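Local coordinates for protein shikimate 5-dehydrogenase (Mycobacterium fortuitum subsp. fortuitum DSM 46621, PDB 4XIJ) that probably catalyses the NADP-dependent interconversion of 3-dehydroshikimate and shikimate, a step of chorismate and aromatic amino acid biosynthesis, at residues Leu213-Trp227 with Ala234-Met248. Numbering follows the deposited sequence.
Sequences LARVPRVLDAIYDPW and AVEAAGGEAINGLQM
Ala214 is small enough to lie against the last turn of helix 230-237, its CB 3.9 Å from Ala234 CB and about as near to Ala238 CB. Pro217 O accepts from Glu241 N, opening a parallel pairing in which Val219 N donates to Glu241 O, Val219 O accepts from Ile243 N and Asp221 N donates to Ile243 O. Arg218 and Glu241 run side by side; a bend at chi3 (66°) lets NE form a salt bridge (2.9 Å) to Glu241 OE1, at the guanidinium edge but 33° out of the carboxylate plane. NH2 bonds weakly to that oxygen and donates to Leu122 O. On the other face, beta-branched Val219 turns CG2 to Val235 CG2 at 3.6 Å. Leu220 points to the Arg218 side, its two methyls reaching Ile243 CG2 and Met248 CG. Ala222 O sits where any CB on Gly245 would clash. Flat rings offer broad faces to aliphatic groups: Tyr224 takes Leu246 CD2 over its centre, a CH-pi contact, and Trp227 lays its six-membered ring on Asn244 CB, 3.3 Å from the centroid. Asn244 OD1 caps Leu246 N. Strand 218-221, helix 230-237 and strand 241-243 form a beta-alpha-beta unit at one edge of the parallel six-stranded sheet, as in the Rossmann-type NADP-binding domain of shikimate dehydrogenases.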
loop_
_atom_site.group_PDB
_atom_site.type_symbol
_atom_site.label_atom_id
_atom_site.label_comp_id
_atom_site.label_asym_id
_atom_site.label_seq_id
_atom_site.Cartn_x
_atom_site.Cartn_y
_atom_site.Cartn_z
ATOM N N LEU A 213 -12.622 3.975 18.725
ATOM C CA LEU A 213 -11.548 4.553 17.912
ATOM C C LEU A 213 -11.847 5.983 17.482
ATOM O O LEU A 213 -10.997 6.641 16.881
ATOM C CB LEU A 213 -11.303 3.698 16.664
ATOM C CG LEU A 213 -10.784 2.302 16.955
ATOM C CD1 LEU A 213 -10.895 1.463 15.677
ATOM C CD2 LEU A 213 -9.298 2.434 17.459
ATOM N N ALA A 214 -13.038 6.468 17.787
ATOM C CA ALA A 214 -13.503 7.776 17.290
ATOM C C ALA A 214 -12.621 8.929 17.639
ATOM O O ALA A 214 -12.559 9.892 16.857
ATOM C CB ALA A 214 -14.917 8.063 17.794
ATOM N N ARG A 215 -11.975 8.873 18.806
ATOM C CA ARG A 215 -11.159 9.985 19.226
ATOM C C ARG A 215 -9.753 10.027 18.637
ATOM O O ARG A 215 -9.015 10.974 18.922
ATOM C CB ARG A 215 -11.043 10.038 20.748
ATOM C CG ARG A 215 -12.327 10.617 21.355
ATOM C CD ARG A 215 -12.296 10.611 22.891
ATOM N NE ARG A 215 -11.208 11.422 23.415
ATOM C CZ ARG A 215 -10.773 11.368 24.668
ATOM N NH1 ARG A 215 -11.366 10.566 25.551
ATOM N NH2 ARG A 215 -9.745 12.131 25.047
ATOM N N VAL A 216 -9.370 9.069 17.798
ATOM C CA VAL A 216 -8.079 9.225 17.110
ATOM C C VAL A 216 -8.205 10.385 16.114
ATOM O O VAL A 216 -9.138 10.390 15.344
ATOM C CB VAL A 216 -7.703 7.942 16.370
ATOM C CG1 VAL A 216 -6.373 8.135 15.633
ATOM C CG2 VAL A 216 -7.598 6.692 17.347
ATOM N N PRO A 217 -7.310 11.394 16.192
ATOM C CA PRO A 217 -7.585 12.621 15.433
ATOM C C PRO A 217 -7.615 12.451 13.913
ATOM O O PRO A 217 -8.362 13.161 13.265
ATOM C CB PRO A 217 -6.441 13.551 15.873
ATOM C CG PRO A 217 -6.102 13.075 17.249
ATOM C CD PRO A 217 -6.219 11.566 17.169
ATOM N N ARG A 218 -6.770 11.586 13.364
ATOM C CA ARG A 218 -6.675 11.376 11.924
ATOM C C ARG A 218 -6.605 9.888 11.684
ATOM O O ARG A 218 -5.764 9.189 12.236
ATOM C CB ARG A 218 -5.460 12.095 11.368
ATOM C CG ARG A 218 -5.542 13.566 11.693
ATOM C CD ARG A 218 -4.433 14.337 11.010
ATOM N NE ARG A 218 -4.541 14.342 9.548
ATOM C CZ ARG A 218 -3.682 13.747 8.727
ATOM N NH1 ARG A 218 -2.655 13.094 9.236
ATOM N NH2 ARG A 218 -3.862 13.817 7.404
ATOM N N VAL A 219 -7.512 9.377 10.873
ATOM C CA VAL A 219 -7.605 7.947 10.616
ATOM C C VAL A 219 -7.608 7.680 9.117
ATOM O O VAL A 219 -8.460 8.222 8.396
ATOM C CB VAL A 219 -8.880 7.345 11.266
ATOM C CG1 VAL A 219 -8.989 5.859 10.890
ATOM C CG2 VAL A 219 -8.801 7.549 12.798
ATOM N N LEU A 220 -6.639 6.884 8.660
ATOM C CA LEU A 220 -6.597 6.342 7.313
ATOM C C LEU A 220 -7.254 4.970 7.352
ATOM O O LEU A 220 -6.763 4.056 8.014
ATOM C CB LEU A 220 -5.148 6.271 6.797
ATOM C CG LEU A 220 -4.959 5.544 5.480
ATOM C CD1 LEU A 220 -5.688 6.299 4.379
ATOM C CD2 LEU A 220 -3.447 5.487 5.189
ATOM N N ASP A 221 -8.402 4.869 6.679
ATOM C CA ASP A 221 -9.133 3.628 6.580
ATOM C C ASP A 221 -8.810 3.005 5.209
ATOM O O ASP A 221 -9.035 3.631 4.177
ATOM C CB ASP A 221 -10.635 3.921 6.714
ATOM C CG ASP A 221 -11.476 2.683 6.855
ATOM O OD1 ASP A 221 -10.980 1.555 6.694
ATOM O OD2 ASP A 221 -12.660 2.840 7.203
ATOM N N ALA A 222 -8.277 1.787 5.199
ATOM C CA ALA A 222 -7.960 1.099 3.953
ATOM C C ALA A 222 -9.220 0.830 3.119
ATOM O O ALA A 222 -9.136 0.664 1.895
ATOM C CB ALA A 222 -7.240 -0.210 4.238
ATOM N N ILE A 223 -10.372 0.771 3.777
ATOM C CA ILE A 223 -11.626 0.526 3.076
ATOM C C ILE A 223 -12.093 1.780 2.363
ATOM O O ILE A 223 -11.908 2.907 2.881
ATOM C CB ILE A 223 -12.704 0.044 4.067
ATOM C CG1 ILE A 223 -12.201 -1.200 4.819
ATOM C CG2 ILE A 223 -14.016 -0.201 3.355
ATOM C CD1 ILE A 223 -11.827 -2.362 3.912
ATOM N N TYR A 224 -12.693 1.613 1.178
ATOM C CA TYR A 224 -13.254 2.789 0.508
ATOM C C TYR A 224 -14.632 2.564 -0.063
ATOM O O TYR A 224 -15.235 3.494 -0.609
ATOM C CB TYR A 224 -12.307 3.276 -0.588
ATOM C CG TYR A 224 -11.951 2.259 -1.643
ATOM C CD1 TYR A 224 -12.776 2.066 -2.758
ATOM C CD2 TYR A 224 -10.767 1.532 -1.568
ATOM C CE1 TYR A 224 -12.437 1.185 -3.749
ATOM C CE2 TYR A 224 -10.426 0.634 -2.571
ATOM C CZ TYR A 224 -11.266 0.454 -3.645
ATOM O OH TYR A 224 -10.923 -0.439 -4.654
ATOM N N ASP A 225 -15.142 1.341 0.067
ATOM C CA ASP A 225 -16.492 1.060 -0.402
ATOM C C ASP A 225 -17.211 0.136 0.558
ATOM O O ASP A 225 -16.702 -0.926 0.927
ATOM C CB ASP A 225 -16.443 0.453 -1.795
ATOM C CG ASP A 225 -17.816 0.244 -2.383
ATOM O OD1 ASP A 225 -18.521 1.247 -2.660
ATOM O OD2 ASP A 225 -18.164 -0.932 -2.605
ATOM N N PRO A 226 -18.383 0.560 1.025
ATOM C CA PRO A 226 -18.975 1.897 0.860
ATOM C C PRO A 226 -18.233 2.982 1.667
ATOM O O PRO A 226 -17.375 2.666 2.489
ATOM C CB PRO A 226 -20.411 1.710 1.371
ATOM C CG PRO A 226 -20.673 0.211 1.253
ATOM C CD PRO A 226 -19.347 -0.418 1.570
ATOM N N TRP A 227 -18.527 4.246 1.402
ATOM C CA TRP A 227 -17.906 5.353 2.135
ATOM C C TRP A 227 -18.983 6.385 2.437
ATOM O O TRP A 227 -19.776 6.689 1.572
ATOM C CB TRP A 227 -16.773 5.989 1.318
ATOM C CG TRP A 227 -15.956 6.945 2.129
ATOM C CD1 TRP A 227 -16.014 8.309 2.100
ATOM C CD2 TRP A 227 -15.006 6.604 3.128
ATOM N NE1 TRP A 227 -15.131 8.840 3.005
ATOM C CE2 TRP A 227 -14.500 7.808 3.653
ATOM C CE3 TRP A 227 -14.520 5.390 3.622
ATOM C CZ2 TRP A 227 -13.512 7.829 4.650
ATOM C CZ3 TRP A 227 -13.562 5.412 4.619
ATOM C CH2 TRP A 227 -13.069 6.624 5.118
ATOM N N ALA A 234 -17.771 7.733 12.734
ATOM C CA ALA A 234 -17.509 8.019 14.136
ATOM C C ALA A 234 -16.379 9.023 14.305
ATOM O O ALA A 234 -16.477 9.946 15.115
ATOM C CB ALA A 234 -17.185 6.747 14.878
ATOM N N VAL A 235 -15.296 8.823 13.549
ATOM C CA VAL A 235 -14.181 9.749 13.616
ATOM C C VAL A 235 -14.650 11.160 13.239
ATOM O O VAL A 235 -14.331 12.153 13.915
ATOM C CB VAL A 235 -13.033 9.292 12.685
ATOM C CG1 VAL A 235 -11.944 10.383 12.550
ATOM C CG2 VAL A 235 -12.381 8.021 13.257
ATOM N N GLU A 236 -15.425 11.261 12.174
ATOM C CA GLU A 236 -15.877 12.581 11.736
ATOM C C GLU A 236 -16.835 13.221 12.745
ATOM O O GLU A 236 -16.753 14.429 12.999
ATOM C CB GLU A 236 -16.539 12.494 10.346
ATOM C CG GLU A 236 -15.490 12.245 9.268
ATOM C CD GLU A 236 -16.053 12.218 7.867
ATOM O OE1 GLU A 236 -17.296 12.101 7.725
ATOM O OE2 GLU A 236 -15.260 12.351 6.892
ATOM N N ALA A 237 -17.716 12.411 13.320
ATOM C CA ALA A 237 -18.627 12.906 14.360
ATOM C C ALA A 237 -17.877 13.413 15.583
ATOM O O ALA A 237 -18.394 14.279 16.300
ATOM C CB ALA A 237 -19.658 11.816 14.775
ATOM N N ALA A 238 -16.678 12.876 15.828
ATOM C CA ALA A 238 -15.823 13.281 16.951
ATOM C C ALA A 238 -14.918 14.458 16.589
ATOM O O ALA A 238 -14.044 14.839 17.377
ATOM C CB ALA A 238 -14.938 12.071 17.425
ATOM N N GLY A 239 -15.106 15.030 15.401
ATOM C CA GLY A 239 -14.295 16.179 15.023
ATOM C C GLY A 239 -13.007 15.864 14.299
ATOM O O GLY A 239 -12.238 16.773 13.985
ATOM N N GLY A 240 -12.765 14.589 14.012
ATOM C CA GLY A 240 -11.533 14.201 13.364
ATOM C C GLY A 240 -11.606 14.113 11.850
ATOM O O GLY A 240 -12.637 14.423 11.226
ATOM N N GLU A 241 -10.495 13.692 11.257
ATOM C CA GLU A 241 -10.395 13.536 9.816
ATOM C C GLU A 241 -10.300 12.074 9.452
ATOM O O GLU A 241 -9.482 11.336 10.029
ATOM C CB GLU A 241 -9.147 14.270 9.291
ATOM C CG GLU A 241 -9.021 14.130 7.758
ATOM C CD GLU A 241 -7.745 14.716 7.179
ATOM O OE1 GLU A 241 -6.846 15.099 7.964
ATOM O OE2 GLU A 241 -7.656 14.786 5.935
ATOM N N ALA A 242 -11.099 11.660 8.480
ATOM C CA ALA A 242 -11.062 10.302 7.979
ATOM C C ALA A 242 -10.665 10.361 6.508
ATOM O O ALA A 242 -11.212 11.158 5.728
ATOM C CB ALA A 242 -12.443 9.607 8.142
ATOM N N ILE A 243 -9.710 9.523 6.135
ATOM C CA ILE A 243 -9.198 9.413 4.767
ATOM C C ILE A 243 -9.454 7.989 4.283
ATOM O O ILE A 243 -9.227 7.042 5.067
ATOM C CB ILE A 243 -7.691 9.679 4.735
ATOM C CG1 ILE A 243 -7.393 11.077 5.278
ATOM C CG2 ILE A 243 -7.117 9.549 3.322
ATOM C CD1 ILE A 243 -6.031 11.183 5.874
ATOM N N ASN A 244 -9.933 7.794 3.047
ATOM C CA ASN A 244 -10.181 6.387 2.654
ATOM C C ASN A 244 -9.136 5.750 1.761
ATOM O O ASN A 244 -8.198 6.400 1.308
ATOM C CB ASN A 244 -11.575 6.203 2.023
ATOM C CG ASN A 244 -11.751 6.816 0.637
ATOM O OD1 ASN A 244 -10.885 6.743 -0.212
ATOM N ND2 ASN A 244 -12.953 7.299 0.384
ATOM N N GLY A 245 -9.312 4.444 1.529
ATOM C CA GLY A 245 -8.302 3.655 0.857
ATOM C C GLY A 245 -8.032 4.039 -0.575
ATOM O O GLY A 245 -6.992 3.656 -1.092
ATOM N N LEU A 246 -8.931 4.778 -1.228
ATOM C CA LEU A 246 -8.604 5.236 -2.601
ATOM C C LEU A 246 -7.337 6.082 -2.575
ATOM O O LEU A 246 -6.580 6.095 -3.554
ATOM C CB LEU A 246 -9.742 6.035 -3.250
ATOM C CG LEU A 246 -10.937 5.153 -3.598
ATOM C CD1 LEU A 246 -12.064 6.102 -4.031
ATOM C CD2 LEU A 246 -10.599 4.110 -4.710
ATOM N N GLN A 247 -7.085 6.805 -1.485
ATOM C CA GLN A 247 -5.849 7.601 -1.454
ATOM C C GLN A 247 -4.578 6.734 -1.317
ATOM O O GLN A 247 -3.510 7.136 -1.782
ATOM C CB GLN A 247 -5.896 8.631 -0.299
ATOM C CG GLN A 247 -7.035 9.629 -0.442
ATOM C CD GLN A 247 -7.064 10.309 -1.818
ATOM O OE1 GLN A 247 -8.121 10.347 -2.485
ATOM N NE2 GLN A 247 -5.962 10.886 -2.214
ATOM N N MET A 248 -4.680 5.571 -0.661
ATOM C CA MET A 248 -3.592 4.602 -0.669
ATOM C C MET A 248 -3.348 4.106 -2.100
ATOM O O MET A 248 -2.232 4.136 -2.574
ATOM C CB MET A 248 -3.903 3.440 0.273
ATOM C CG MET A 248 -3.976 3.936 1.714
ATOM S SD MET A 248 -4.710 2.703 2.827
ATOM C CE MET A 248 -3.596 1.300 2.696
HETATM O O HOH W 1 -13.791 11.392 4.734
#